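Local coordinates for protein phosphonate monoester hydrolase (Ruegeria pomeroyi, PDB 4UPK) that is a hydrolase of the sulfatase family, within the alkaline phosphatase clan, built around a large mixed beta sheet flanked by helices, at residues 34-39 against 400-405; 68-73 against 383-388; 74-79 against 429-434; 374-379 against 417-422. All blocks are in the same frame, centred on the assembly; numbering follows the deposited sequence.

Interaction 1 (34-39 against 400-405); sequences SNVLFI and DWVGQE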
loop_
_atom_site.group_PDB
_atom_site.type_symbol
_atom_site.label_atom_id
_atom_site.label_comp_id
_atom_site.label_asym_id
_atom_site.label_seq_id
_atom_site.Cartn_x
_atom_site.Cartn_y
_atom_site.Cartn_z
ATOM N N SER A 34 24.761 -5.290 21.975
ATOM C CA SER A 34 23.400 -5.406 22.502
ATOM C C SER A 34 22.678 -6.534 21.767
ATOM O O SER A 34 22.150 -6.333 20.670
ATOM C CB SER A 34 22.636 -4.091 22.356
ATOM O OG SER A 34 23.288 -3.004 22.995
ATOM N N ASN A 35 22.681 -7.731 22.360
ATOM C CA ASN A 35 22.019 -8.883 21.754
ATOM C C ASN A 35 20.709 -9.147 22.433
ATOM O O ASN A 35 20.525 -8.783 23.600
ATOM C CB ASN A 35 22.882 -10.143 21.858
ATOM C CG ASN A 35 24.250 -10.069 21.231
ATOM O OD1 ASN A 35 24.424 -9.665 20.072
ATOM N ND2 ASN A 35 25.250 -10.525 21.980
ATOM N N VAL A 36 19.783 -9.788 21.700
ATOM C CA VAL A 36 18.507 -10.225 22.247
ATOM C C VAL A 36 18.310 -11.716 21.952
ATOM O O VAL A 36 18.300 -12.130 20.796
ATOM C CB VAL A 36 17.278 -9.343 21.857
ATOM C CG1 VAL A 36 16.002 -9.853 22.542
ATOM C CG2 VAL A 36 17.517 -7.873 22.211
ATOM N N LEU A 37 18.196 -12.517 23.014
ATOM C CA LEU A 37 17.946 -13.948 22.910
ATOM C C LEU A 37 16.589 -14.208 23.526
ATOM O O LEU A 37 16.424 -14.148 24.747
ATOM C CB LEU A 37 19.052 -14.821 23.556
ATOM C CG LEU A 37 18.799 -16.366 23.550
ATOM C CD1 LEU A 37 18.687 -16.926 22.130
ATOM C CD2 LEU A 37 19.850 -17.096 24.317
ATOM N N PHE A 38 15.611 -14.473 22.661
ATOM C CA PHE A 38 14.231 -14.708 23.043
ATOM C C PHE A 38 13.854 -16.171 22.812
ATOM O O PHE A 38 13.657 -16.598 21.664
ATOM C CB PHE A 38 13.316 -13.736 22.272
ATOM C CG PHE A 38 11.869 -13.640 22.700
ATOM C CD1 PHE A 38 11.425 -14.249 23.876
ATOM C CD2 PHE A 38 10.960 -12.897 21.958
ATOM C CE1 PHE A 38 10.090 -14.156 24.271
ATOM C CE2 PHE A 38 9.626 -12.808 22.351
ATOM C CZ PHE A 38 9.207 -13.422 23.517
ATOM N N ILE A 39 13.793 -16.954 23.926
ATOM C CA ILE A 39 13.415 -18.372 23.869
ATOM C C ILE A 39 11.998 -18.530 24.397
ATOM O O ILE A 39 11.690 -18.042 25.490
ATOM C CB ILE A 39 14.390 -19.381 24.585
ATOM C CG1 ILE A 39 15.841 -19.211 24.133
ATOM C CG2 ILE A 39 13.912 -20.877 24.407
ATOM C CD1 ILE A 39 16.844 -20.043 24.983
ATOM N N ASP A 400 12.286 -1.381 24.963
ATOM C CA ASP A 400 12.792 -0.454 25.970
ATOM C C ASP A 400 14.304 -0.669 26.124
ATOM O O ASP A 400 15.075 0.276 25.941
ATOM C CB ASP A 400 12.043 -0.684 27.299
ATOM C CG ASP A 400 12.415 0.197 28.476
ATOM O OD1 ASP A 400 13.262 1.102 28.301
ATOM O OD2 ASP A 400 11.857 -0.021 29.580
ATOM N N TRP A 401 14.724 -1.936 26.378
ATOM C CA TRP A 401 16.118 -2.326 26.565
ATOM C C TRP A 401 17.044 -1.977 25.380
ATOM O O TRP A 401 18.172 -1.550 25.616
ATOM C CB TRP A 401 16.212 -3.802 26.976
ATOM C CG TRP A 401 17.582 -4.222 27.400
ATOM C CD1 TRP A 401 18.125 -4.120 28.649
ATOM C CD2 TRP A 401 18.586 -4.830 26.571
ATOM N NE1 TRP A 401 19.404 -4.633 28.650
ATOM C CE2 TRP A 401 19.720 -5.055 27.383
ATOM C CE3 TRP A 401 18.646 -5.184 25.211
ATOM C CZ2 TRP A 401 20.891 -5.648 26.888
ATOM C CZ3 TRP A 401 19.805 -5.769 24.722
ATOM C CH2 TRP A 401 20.911 -5.999 25.556
ATOM N N VAL A 402 16.564 -2.107 24.127
ATOM C CA VAL A 402 17.340 -1.760 22.929
ATOM C C VAL A 402 17.288 -0.239 22.633
ATOM O O VAL A 402 18.077 0.270 21.819
ATOM C CB VAL A 402 17.004 -2.630 21.673
ATOM C CG1 VAL A 402 17.128 -4.116 21.973
ATOM C CG2 VAL A 402 15.618 -2.315 21.106
ATOM N N GLY A 403 16.352 0.458 23.284
ATOM C CA GLY A 403 16.156 1.894 23.130
ATOM C C GLY A 403 15.325 2.267 21.921
ATOM O O GLY A 403 15.543 3.322 21.326
ATOM N N GLN A 404 14.375 1.395 21.542
ATOM C CA GLN A 404 13.476 1.585 20.404
ATOM C C GLN A 404 12.091 1.968 20.915
ATOM O O GLN A 404 11.618 1.375 21.889
ATOM C CB GLN A 404 13.416 0.301 19.548
ATOM C CG GLN A 404 12.564 0.391 18.286
ATOM C CD GLN A 404 12.989 1.481 17.314
ATOM O OE1 GLN A 404 14.182 1.707 17.054
ATOM N NE2 GLN A 404 12.010 2.163 16.720
ATOM N N GLU A 405 11.453 2.959 20.258
ATOM C CA GLU A 405 10.123 3.474 20.580
ATOM C C GLU A 405 9.105 2.344 20.625
ATOM O O GLU A 405 9.072 1.499 19.721
ATOM C CB GLU A 405 9.689 4.519 19.536
ATOM C CG GLU A 405 8.449 5.309 19.926
ATOM C CD GLU A 405 7.931 6.314 18.914
ATOM O OE1 GLU A 405 8.672 6.669 17.969
ATOM O OE2 GLU A 405 6.776 6.765 19.082
HETATM O O HOH W 1 21.285 -1.646 24.178
#
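The six-membered ring of W401 lies against the start of strand 35-41, its CZ3 atom coming within 3.3 Å of N35 O. The contact is a worked example of how the last turn of a helix covers an alpha/beta sheet: helix 394-402 supplies W401 and V402, and the strand and the residue leading into it answer with S34, N35 and V36. The tryptophan leads, because CG stands anti to the backbone N (chi1 -171°) and the indole is carried across to the start of the strand, beside S34, whose CA lies 4.0 Å from its CH2. The tight part is at the buried N35 and V36, where the N35 carbonyl meets the ring and V36 CG2 packs against two helix residues at once, 4.0 Å from W401 CZ3 and 3.8 Å from V402 CG1; the two valine side chains meet nearly at a right angle. M118 of helix 114-120 touches both valines, and L341 of the neighbouring strand touches the indole. Toward S34 the fit is looser and wetter. S34 OG and a water are 2.7 Å apart, and the same water gives only a weak bond to W401 O, at 3.4 Å. Just beyond, the helix ends in a Schellman motif at G403, which has a positive phi and is exposed; G403 N bonds D400 O at 3.0 Å. N35 turns its amide the other way, toward T340 and W233. With no direct hydrogen bond joining the two segments, the contact rests on apolar surface and on aromatic carbons beside a carbonyl oxygen, which implies cohesion through fit more than through directed bonds.

Interaction 2 (68-73 against 383-388); sequences DAVSFR and HVVEAP
H383 O is gripped from several directions: S71 N donates to it at 2.9 Å, V70 CA adds a CA-H...O contact at 3.3 Å, and a water hydrogen-bonded to S71 OG can donate to it as well. The setting is a parallel pairing of strands 70-76 and 384-386 in the mixed sheet of this sulfatase-family enzyme, with S71 opposite V384 and F72 opposite V385. Over 70-72 and 384-386 the two directions differ by 25°. V385 N then donates to S71 O at 2.7 Å and almost straight, with 176° at the hydrogen, and R73 N closes the series on V385 O at 2.8 Å. The two sheet faces differ in character. On the face of F72, V385 lies beside the ring and points the same way; its CB is 3.6 Å from F72 CD2, while CG2 makes an off-centre CH-pi contact. V70 CG1 joins this apolar patch, and F418 of helix 416-419 covers F72 and V385. On the other face R73 reaches across V384. A bend at chi2 (-83°) folds the arginine back over the valine, while its guanidinium also takes part in a cation-pi contact with W50. The carboxylate of E386 is near but not joined to it, E386 OE2 staying 5.0 Å from R73 NH1. The valine sits under one guanidinium face, offset toward the rim, with V384 CG1 3.6 Å from R73 NH1.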
loop_
_atom_site.group_PDB
_atom_site.type_symbol
_atom_site.label_atom_id
_atom_site.label_comp_id
_atom_site.label_asym_id
_atom_site.label_seq_id
_atom_site.Cartn_x
_atom_site.Cartn_y
_atom_site.Cartn_z
ATOM N N ASP A 68 20.750 -16.840 38.421
ATOM C CA ASP A 68 21.596 -15.761 37.933
ATOM C C ASP A 68 20.770 -14.636 37.270
ATOM O O ASP A 68 21.328 -13.776 36.581
ATOM C CB ASP A 68 22.644 -16.350 36.962
ATOM C CG ASP A 68 23.797 -15.428 36.633
ATOM O OD1 ASP A 68 24.328 -14.781 37.564
ATOM O OD2 ASP A 68 24.164 -15.345 35.439
ATOM N N ALA A 69 19.446 -14.622 37.492
ATOM C CA ALA A 69 18.547 -13.653 36.849
ATOM C C ALA A 69 17.297 -13.319 37.648
ATOM O O ALA A 69 17.244 -13.562 38.852
ATOM C CB ALA A 69 18.156 -14.164 35.462
ATOM N N VAL A 70 16.282 -12.747 36.957
ATOM C CA VAL A 70 14.995 -12.352 37.527
ATOM C C VAL A 70 13.863 -13.339 37.085
ATOM O O VAL A 70 13.638 -13.547 35.883
ATOM C CB VAL A 70 14.670 -10.867 37.194
ATOM C CG1 VAL A 70 13.400 -10.405 37.902
ATOM C CG2 VAL A 70 15.841 -9.943 37.535
ATOM N N SER A 71 13.173 -13.933 38.078
ATOM C CA SER A 71 12.061 -14.865 37.891
ATOM C C SER A 71 10.740 -14.172 38.225
ATOM O O SER A 71 10.642 -13.505 39.250
ATOM C CB SER A 71 12.224 -16.092 38.785
ATOM O OG SER A 71 13.434 -16.771 38.494
ATOM N N PHE A 72 9.728 -14.347 37.355
ATOM C CA PHE A 72 8.403 -13.757 37.481
ATOM C C PHE A 72 7.424 -14.874 37.831
ATOM O O PHE A 72 7.105 -15.721 36.984
ATOM C CB PHE A 72 8.028 -12.999 36.185
ATOM C CG PHE A 72 8.919 -11.804 35.894
ATOM C CD1 PHE A 72 10.167 -11.968 35.297
ATOM C CD2 PHE A 72 8.513 -10.519 36.226
ATOM C CE1 PHE A 72 10.989 -10.868 35.036
ATOM C CE2 PHE A 72 9.344 -9.415 35.975
ATOM C CZ PHE A 72 10.575 -9.596 35.377
ATOM N N ARG A 73 6.982 -14.892 39.100
ATOM C CA ARG A 73 6.109 -15.932 39.666
ATOM C C ARG A 73 4.592 -15.845 39.413
ATOM O O ARG A 73 3.889 -16.854 39.618
ATOM C CB ARG A 73 6.409 -16.149 41.163
ATOM C CG ARG A 73 7.830 -16.629 41.408
ATOM C CD ARG A 73 8.041 -18.139 41.250
ATOM N NE ARG A 73 9.462 -18.462 41.061
ATOM C CZ ARG A 73 10.339 -18.604 42.051
ATOM N NH1 ARG A 73 9.955 -18.470 43.313
ATOM N NH2 ARG A 73 11.607 -18.863 41.786
ATOM N N HIS A 383 16.581 -12.424 41.973
ATOM C CA HIS A 383 15.394 -11.630 42.309
ATOM C C HIS A 383 14.114 -12.332 41.799
ATOM O O HIS A 383 14.057 -12.821 40.658
ATOM C CB HIS A 383 15.501 -10.171 41.816
ATOM C CG HIS A 383 14.323 -9.307 42.182
ATOM N ND1 HIS A 383 14.102 -8.903 43.481
ATOM C CD2 HIS A 383 13.347 -8.789 41.396
ATOM C CE1 HIS A 383 12.987 -8.185 43.452
ATOM N NE2 HIS A 383 12.504 -8.079 42.218
ATOM N N VAL A 384 13.118 -12.418 42.687
ATOM C CA VAL A 384 11.847 -13.082 42.436
ATOM C C VAL A 384 10.726 -12.034 42.464
ATOM O O VAL A 384 10.558 -11.330 43.464
ATOM C CB VAL A 384 11.622 -14.255 43.451
ATOM C CG1 VAL A 384 10.204 -14.829 43.363
ATOM C CG2 VAL A 384 12.660 -15.361 43.253
ATOM N N VAL A 385 9.969 -11.948 41.367
ATOM C CA VAL A 385 8.842 -11.027 41.202
ATOM C C VAL A 385 7.514 -11.748 41.499
ATOM O O VAL A 385 7.250 -12.819 40.945
ATOM C CB VAL A 385 8.869 -10.327 39.807
ATOM C CG1 VAL A 385 7.636 -9.463 39.569
ATOM C CG2 VAL A 385 10.138 -9.493 39.626
ATOM N N GLU A 386 6.685 -11.138 42.362
ATOM C CA GLU A 386 5.379 -11.650 42.787
ATOM C C GLU A 386 4.195 -10.865 42.195
ATOM O O GLU A 386 3.056 -11.335 42.260
ATOM C CB GLU A 386 5.285 -11.677 44.330
ATOM C CG GLU A 386 6.350 -12.516 45.029
ATOM C CD GLU A 386 6.376 -14.029 44.832
ATOM O OE1 GLU A 386 5.398 -14.590 44.287
ATOM O OE2 GLU A 386 7.370 -14.659 45.262
ATOM N N ALA A 387 4.463 -9.667 41.630
ATOM C CA ALA A 387 3.442 -8.815 41.003
ATOM C C ALA A 387 2.830 -9.504 39.773
ATOM O O ALA A 387 3.546 -10.248 39.108
ATOM C CB ALA A 387 4.059 -7.487 40.589
ATOM N N PRO A 388 1.530 -9.285 39.437
ATOM C CA PRO A 388 0.971 -9.926 38.224
ATOM C C PRO A 388 1.599 -9.363 36.949
ATOM O O PRO A 388 1.602 -8.151 36.712
ATOM C CB PRO A 388 -0.537 -9.598 38.290
ATOM C CG PRO A 388 -0.775 -9.078 39.654
ATOM C CD PRO A 388 0.512 -8.444 40.097
HETATM O O HOH W 2 15.305 -15.641 40.199
#

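Interaction 3 (74-79 against 429-434); sequences RHYSVT and QYSFSE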
loop_
_atom_site.group_PDB
_atom_site.type_symbol
_atom_site.label_atom_id
_atom_site.label_comp_id
_atom_site.label_asym_id
_atom_site.label_seq_id
_atom_site.Cartn_x
_atom_site.Cartn_y
_atom_site.Cartn_z
ATOM N N ARG A 74 4.084 -14.660 38.990
ATOM C CA ARG A 74 2.654 -14.468 38.730
ATOM C C ARG A 74 2.456 -14.046 37.270
ATOM O O ARG A 74 1.750 -13.079 36.984
ATOM C CB ARG A 74 2.059 -13.449 39.731
ATOM C CG ARG A 74 0.673 -13.833 40.223
ATOM C CD ARG A 74 0.267 -13.068 41.472
ATOM N NE ARG A 74 -0.969 -13.595 42.066
ATOM C CZ ARG A 74 -2.126 -12.933 42.135
ATOM N NH1 ARG A 74 -2.223 -11.697 41.654
ATOM N NH2 ARG A 74 -3.190 -13.498 42.693
ATOM N N HIS A 75 3.099 -14.789 36.346
ATOM C CA HIS A 75 3.086 -14.534 34.910
ATOM C C HIS A 75 2.055 -15.391 34.186
ATOM O O HIS A 75 2.072 -16.621 34.285
ATOM C CB HIS A 75 4.485 -14.716 34.310
ATOM C CG HIS A 75 4.602 -14.222 32.907
ATOM N ND1 HIS A 75 4.626 -12.868 32.619
ATOM C CD2 HIS A 75 4.672 -14.915 31.750
ATOM C CE1 HIS A 75 4.731 -12.781 31.302
ATOM N NE2 HIS A 75 4.754 -13.983 30.735
ATOM N N TYR A 76 1.155 -14.725 33.441
ATOM C CA TYR A 76 0.054 -15.390 32.760
ATOM C C TYR A 76 -0.055 -15.030 31.308
ATOM O O TYR A 76 0.137 -13.878 30.938
ATOM C CB TYR A 76 -1.280 -15.074 33.486
ATOM C CG TYR A 76 -1.353 -15.644 34.885
ATOM C CD1 TYR A 76 -0.777 -14.977 35.964
ATOM C CD2 TYR A 76 -1.984 -16.859 35.135
ATOM C CE1 TYR A 76 -0.737 -15.552 37.237
ATOM C CE2 TYR A 76 -1.994 -17.417 36.420
ATOM C CZ TYR A 76 -1.371 -16.753 37.466
ATOM O OH TYR A 76 -1.370 -17.262 38.747
ATOM N N SER A 77 -0.396 -16.030 30.478
ATOM C CA SER A 77 -0.685 -15.824 29.059
ATOM C C SER A 77 -2.012 -15.007 29.007
ATOM O O SER A 77 -2.904 -15.280 29.812
ATOM C CB SER A 77 -0.863 -17.171 28.365
ATOM O OG SER A 77 -1.164 -16.959 26.998
ATOM N N VAL A 78 -2.128 -13.993 28.125
ATOM C CA VAL A 78 -3.346 -13.177 28.024
ATOM C C VAL A 78 -4.383 -13.815 27.110
ATOM O O VAL A 78 -5.520 -13.340 27.019
ATOM C CB VAL A 78 -3.104 -11.677 27.687
ATOM C CG1 VAL A 78 -2.047 -11.068 28.590
ATOM C CG2 VAL A 78 -2.754 -11.473 26.208
ATOM N N THR A 79 -3.996 -14.882 26.413
ATOM C CA THR A 79 -4.920 -15.583 25.528
ATOM C C THR A 79 -4.476 -16.974 25.212
ATOM O O THR A 79 -3.346 -17.330 25.502
ATOM C CB THR A 79 -5.373 -14.744 24.311
ATOM O OG1 THR A 79 -6.462 -15.403 23.663
ATOM C CG2 THR A 79 -4.261 -14.472 23.346
ATOM N N GLN A 429 -2.799 -4.794 39.290
ATOM C CA GLN A 429 -3.204 -5.414 40.557
ATOM C C GLN A 429 -4.011 -6.717 40.325
ATOM O O GLN A 429 -4.415 -7.410 41.263
ATOM C CB GLN A 429 -3.890 -4.416 41.483
ATOM C CG GLN A 429 -2.859 -3.487 42.130
ATOM C CD GLN A 429 -3.466 -2.587 43.155
ATOM O OE1 GLN A 429 -3.835 -1.442 42.863
ATOM N NE2 GLN A 429 -3.567 -3.080 44.381
ATOM N N TYR A 430 -4.202 -7.044 39.045
ATOM C CA TYR A 430 -4.918 -8.208 38.548
ATOM C C TYR A 430 -4.355 -8.549 37.170
ATOM O O TYR A 430 -3.770 -7.688 36.522
ATOM C CB TYR A 430 -6.443 -7.914 38.440
ATOM C CG TYR A 430 -6.793 -6.830 37.451
ATOM C CD1 TYR A 430 -6.947 -7.118 36.096
ATOM C CD2 TYR A 430 -6.931 -5.509 37.857
ATOM C CE1 TYR A 430 -7.228 -6.113 35.170
ATOM C CE2 TYR A 430 -7.218 -4.498 36.944
ATOM C CZ TYR A 430 -7.371 -4.803 35.600
ATOM O OH TYR A 430 -7.630 -3.786 34.705
ATOM N N SER A 431 -4.565 -9.781 36.704
ATOM C CA SER A 431 -4.167 -10.183 35.354
ATOM C C SER A 431 -5.432 -10.506 34.549
ATOM O O SER A 431 -6.506 -10.765 35.105
ATOM C CB SER A 431 -3.162 -11.339 35.376
ATOM O OG SER A 431 -3.753 -12.532 35.866
ATOM N N PHE A 432 -5.318 -10.423 33.239
ATOM C CA PHE A 432 -6.447 -10.606 32.351
ATOM C C PHE A 432 -6.125 -11.580 31.186
ATOM O O PHE A 432 -5.119 -11.409 30.482
ATOM C CB PHE A 432 -6.868 -9.208 31.827
ATOM C CG PHE A 432 -8.035 -9.191 30.881
ATOM C CD1 PHE A 432 -9.340 -9.131 31.362
ATOM C CD2 PHE A 432 -7.833 -9.184 29.507
ATOM C CE1 PHE A 432 -10.416 -9.075 30.490
ATOM C CE2 PHE A 432 -8.906 -9.123 28.637
ATOM C CZ PHE A 432 -10.191 -9.089 29.131
ATOM N N SER A 433 -7.009 -12.554 30.964
ATOM C CA SER A 433 -6.882 -13.524 29.871
ATOM C C SER A 433 -8.179 -13.639 29.082
ATOM O O SER A 433 -9.241 -13.365 29.608
ATOM C CB SER A 433 -6.453 -14.902 30.387
ATOM O OG SER A 433 -5.230 -14.806 31.090
ATOM N N GLU A 434 -8.083 -14.040 27.822
ATOM C CA GLU A 434 -9.218 -14.218 26.927
ATOM C C GLU A 434 -9.146 -15.564 26.194
ATOM O O GLU A 434 -8.063 -16.117 25.974
ATOM C CB GLU A 434 -9.282 -13.088 25.886
ATOM C CG GLU A 434 -9.643 -11.727 26.439
ATOM C CD GLU A 434 -9.703 -10.662 25.366
ATOM O OE1 GLU A 434 -10.745 -10.564 24.679
ATOM O OE2 GLU A 434 -8.656 -10.032 25.106
HETATM O O HOH W 3 -2.824 -12.624 32.089
HETATM O O HOH W 4 -6.041 -10.883 25.821
#
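V78 O accepts from E434 N at 2.8 Å and from a water at the same distance, a double claim on one buried carbonyl. The contact joins two sheets: residues 74-79 close strand 70-76 of the large mixed sheet and run on into a loop, while strand 431-436 is an outermost strand, within this chain, of a four-stranded antiparallel sheet. The backbone bond is bent (141° at the hydrogen), and its donor also stands 40° out of the carbonyl plane. Two hydroxyls add further bonds across the contact. S433 OG donates to S77 O at 2.7 Å and in the carbonyl plane, reached because OG stands anti to its own carbonyl carbon (chi1 -57°), and R463 supplies a second partner to the same hydroxyl. T79 OG1 gives its proton to E434 O at 2.9 Å, approaching from above that carbonyl's plane. The S77 hydroxyl bonds T79 O within its own loop and finds its strongest partner in S85 of helix 82-91. E434 is satisfied twice at OE2, by the water that bridges to V78 O and by the backbone N of M96. S431 OG, 3.9 Å from Y76 CD1, looks obliquely toward the tyrosine ring and is itself bonded to R463, so that one arginine serves both serines of the edge strand. V78 lays its side chain against a carbonyl: CB is 3.5 Å and CG1 3.6 Å from F432 O.

Interaction 4 (374-379 against 417-422); sequences IRAPGC and PFLTGE
L419 is the bump of this contact, its forked end set against I374 and A376, with C379 beside the base of the side chain. Each methyl has its own wall. CD2 rests 3.7 Å from I374 CG2, the two side chains crossing at about a right angle, and CD1 stands 3.8 Å from A376 CB while also nearing the isoleucine branch. I374 presents CG2 because that branch lies anti to its backbone N, while CG1 stands beside the N. At the root of the leucine the fit between side chains is looser, with C379 CB 4.3 Å from L419 CB. L419 O also approaches C379 CA, at 3.3 Å, and the leucine backbone is hydrogen-bonded to K380 just beyond. A type II beta turn from A376 to C379, following strand 372-375, adds the last side of the hollow; fastened by C379 N to A376 O at 3.0 Å, it brings the cysteine back beside the alanine. V70 of the adjoining strand touches both L419 and C379, and W401 packs on A376. At the rim T420 CG2 faces G378 O across 4.0 Å. Beyond L419 the short, weakly bonded helix ends in a Schellman motif with G421 as its C-prime residue, G421 N bonding F418 O at 3.1 Å. No hydrogen bond spans the two segments themselves, so the leucine is held by van der Waals fit and apolar burial, while the bonds within each segment serve its own turn.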
loop_
_atom_site.group_PDB
_atom_site.type_symbol
_atom_site.label_atom_id
_atom_site.label_comp_id
_atom_site.label_asym_id
_atom_site.label_seq_id
_atom_site.Cartn_x
_atom_site.Cartn_y
_atom_site.Cartn_z
ATOM N N ILE A 374 14.145 -13.469 33.053
ATOM C CA ILE A 374 14.755 -12.413 32.279
ATOM C C ILE A 374 16.120 -12.089 32.856
ATOM O O ILE A 374 16.237 -11.745 34.033
ATOM C CB ILE A 374 13.852 -11.149 32.095
ATOM C CG1 ILE A 374 12.504 -11.508 31.383
ATOM C CG2 ILE A 374 14.624 -10.028 31.349
ATOM C CD1 ILE A 374 11.475 -10.327 31.218
ATOM N N ARG A 375 17.156 -12.211 32.017
ATOM C CA ARG A 375 18.497 -11.819 32.396
ATOM C C ARG A 375 18.909 -10.659 31.521
ATOM O O ARG A 375 18.812 -10.719 30.295
ATOM C CB ARG A 375 19.521 -12.958 32.271
ATOM C CG ARG A 375 20.720 -12.671 33.165
ATOM C CD ARG A 375 21.887 -13.581 32.926
ATOM N NE ARG A 375 23.041 -13.186 33.742
ATOM C CZ ARG A 375 23.907 -12.225 33.426
ATOM N NH1 ARG A 375 23.755 -11.521 32.309
ATOM N NH2 ARG A 375 24.917 -11.943 34.237
ATOM N N ALA A 376 19.371 -9.599 32.160
ATOM C CA ALA A 376 19.851 -8.418 31.476
ATOM C C ALA A 376 21.123 -7.978 32.174
ATOM O O ALA A 376 21.187 -8.091 33.402
ATOM C CB ALA A 376 18.801 -7.313 31.554
ATOM N N PRO A 377 22.147 -7.475 31.446
ATOM C CA PRO A 377 23.346 -6.951 32.144
ATOM C C PRO A 377 22.960 -5.920 33.211
ATOM O O PRO A 377 22.190 -4.999 32.930
ATOM C CB PRO A 377 24.177 -6.304 31.018
ATOM C CG PRO A 377 23.276 -6.225 29.831
ATOM C CD PRO A 377 22.249 -7.303 29.980
ATOM N N GLY A 378 23.428 -6.141 34.435
ATOM C CA GLY A 378 23.144 -5.282 35.581
ATOM C C GLY A 378 21.872 -5.591 36.358
ATOM O O GLY A 378 21.486 -4.803 37.232
ATOM N N CYS A 379 21.194 -6.728 36.058
ATOM C CA CYS A 379 19.968 -7.112 36.776
ATOM C C CYS A 379 20.335 -7.680 38.151
ATOM O O CYS A 379 21.507 -7.984 38.386
ATOM C CB CYS A 379 19.114 -8.089 35.965
ATOM S SG CYS A 379 19.746 -9.798 35.917
ATOM N N PRO A 417 11.680 -1.940 35.063
ATOM C CA PRO A 417 11.846 -1.534 36.492
ATOM C C PRO A 417 12.099 -2.695 37.474
ATOM O O PRO A 417 12.928 -2.557 38.375
ATOM C CB PRO A 417 10.527 -0.806 36.816
ATOM C CG PRO A 417 10.054 -0.311 35.509
ATOM C CD PRO A 417 10.435 -1.363 34.503
ATOM N N PHE A 418 11.416 -3.839 37.268
ATOM C CA PHE A 418 11.549 -5.087 38.039
ATOM C C PHE A 418 12.939 -5.729 37.989
ATOM O O PHE A 418 13.299 -6.449 38.926
ATOM C CB PHE A 418 10.522 -6.130 37.549
ATOM C CG PHE A 418 9.079 -5.735 37.752
ATOM C CD1 PHE A 418 8.475 -5.858 39.002
ATOM C CD2 PHE A 418 8.310 -5.291 36.687
ATOM C CE1 PHE A 418 7.128 -5.548 39.178
ATOM C CE2 PHE A 418 6.967 -4.982 36.864
ATOM C CZ PHE A 418 6.387 -5.095 38.111
ATOM N N LEU A 419 13.693 -5.526 36.881
ATOM C CA LEU A 419 15.029 -6.104 36.674
ATOM C C LEU A 419 16.077 -5.659 37.697
ATOM O O LEU A 419 16.964 -6.446 38.046
ATOM C CB LEU A 419 15.515 -5.916 35.228
ATOM C CG LEU A 419 14.623 -6.495 34.106
ATOM C CD1 LEU A 419 15.287 -6.350 32.758
ATOM C CD2 LEU A 419 14.245 -7.959 34.364
ATOM N N THR A 420 15.947 -4.414 38.210
ATOM C CA THR A 420 16.819 -3.858 39.252
ATOM C C THR A 420 16.154 -3.947 40.646
ATOM O O THR A 420 16.466 -3.153 41.540
ATOM C CB THR A 420 17.307 -2.454 38.886
ATOM O OG1 THR A 420 16.187 -1.654 38.529
ATOM C CG2 THR A 420 18.333 -2.467 37.758
ATOM N N GLY A 421 15.255 -4.919 40.804
ATOM C CA GLY A 421 14.545 -5.204 42.045
ATOM C C GLY A 421 13.475 -4.207 42.441
ATOM O O GLY A 421 12.946 -4.306 43.552
ATOM N N GLU A 422 13.140 -3.242 41.558
ATOM C CA GLU A 422 12.112 -2.228 41.828
ATOM C C GLU A 422 10.745 -2.665 41.306
ATOM O O GLU A 422 10.602 -3.821 40.903
ATOM C CB GLU A 422 12.489 -0.819 41.306
ATOM C CG GLU A 422 13.819 -0.612 40.596
ATOM C CD GLU A 422 14.937 0.043 41.383
ATOM O OE1 GLU A 422 14.771 0.275 42.603
ATOM O OE2 GLU A 422 15.966 0.381 40.757
#

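All four contacts reach the same mixed sheet and illustrate how distant parts of the chain meet on one scaffold. Interactions 2 and 4 are closest, their centres 9 Å apart: V70 O and I374 N are 2.9 Å apart, a probable hydrogen bond, and D68 OD2 forms a salt bridge with R375 NE. Interaction 4 also touches interaction 1, where W401 CZ2 packs 3.8 Å from P377 CD. Interactions 2 and 3 share strand 70-76, and E386 O lies 3.4 Å from R74 CD where they adjoin. Interactions 1 and 3 do not touch; their centres are 23 Å apart. Along the chain, interaction 2 is nested within the loop closed by interaction 1.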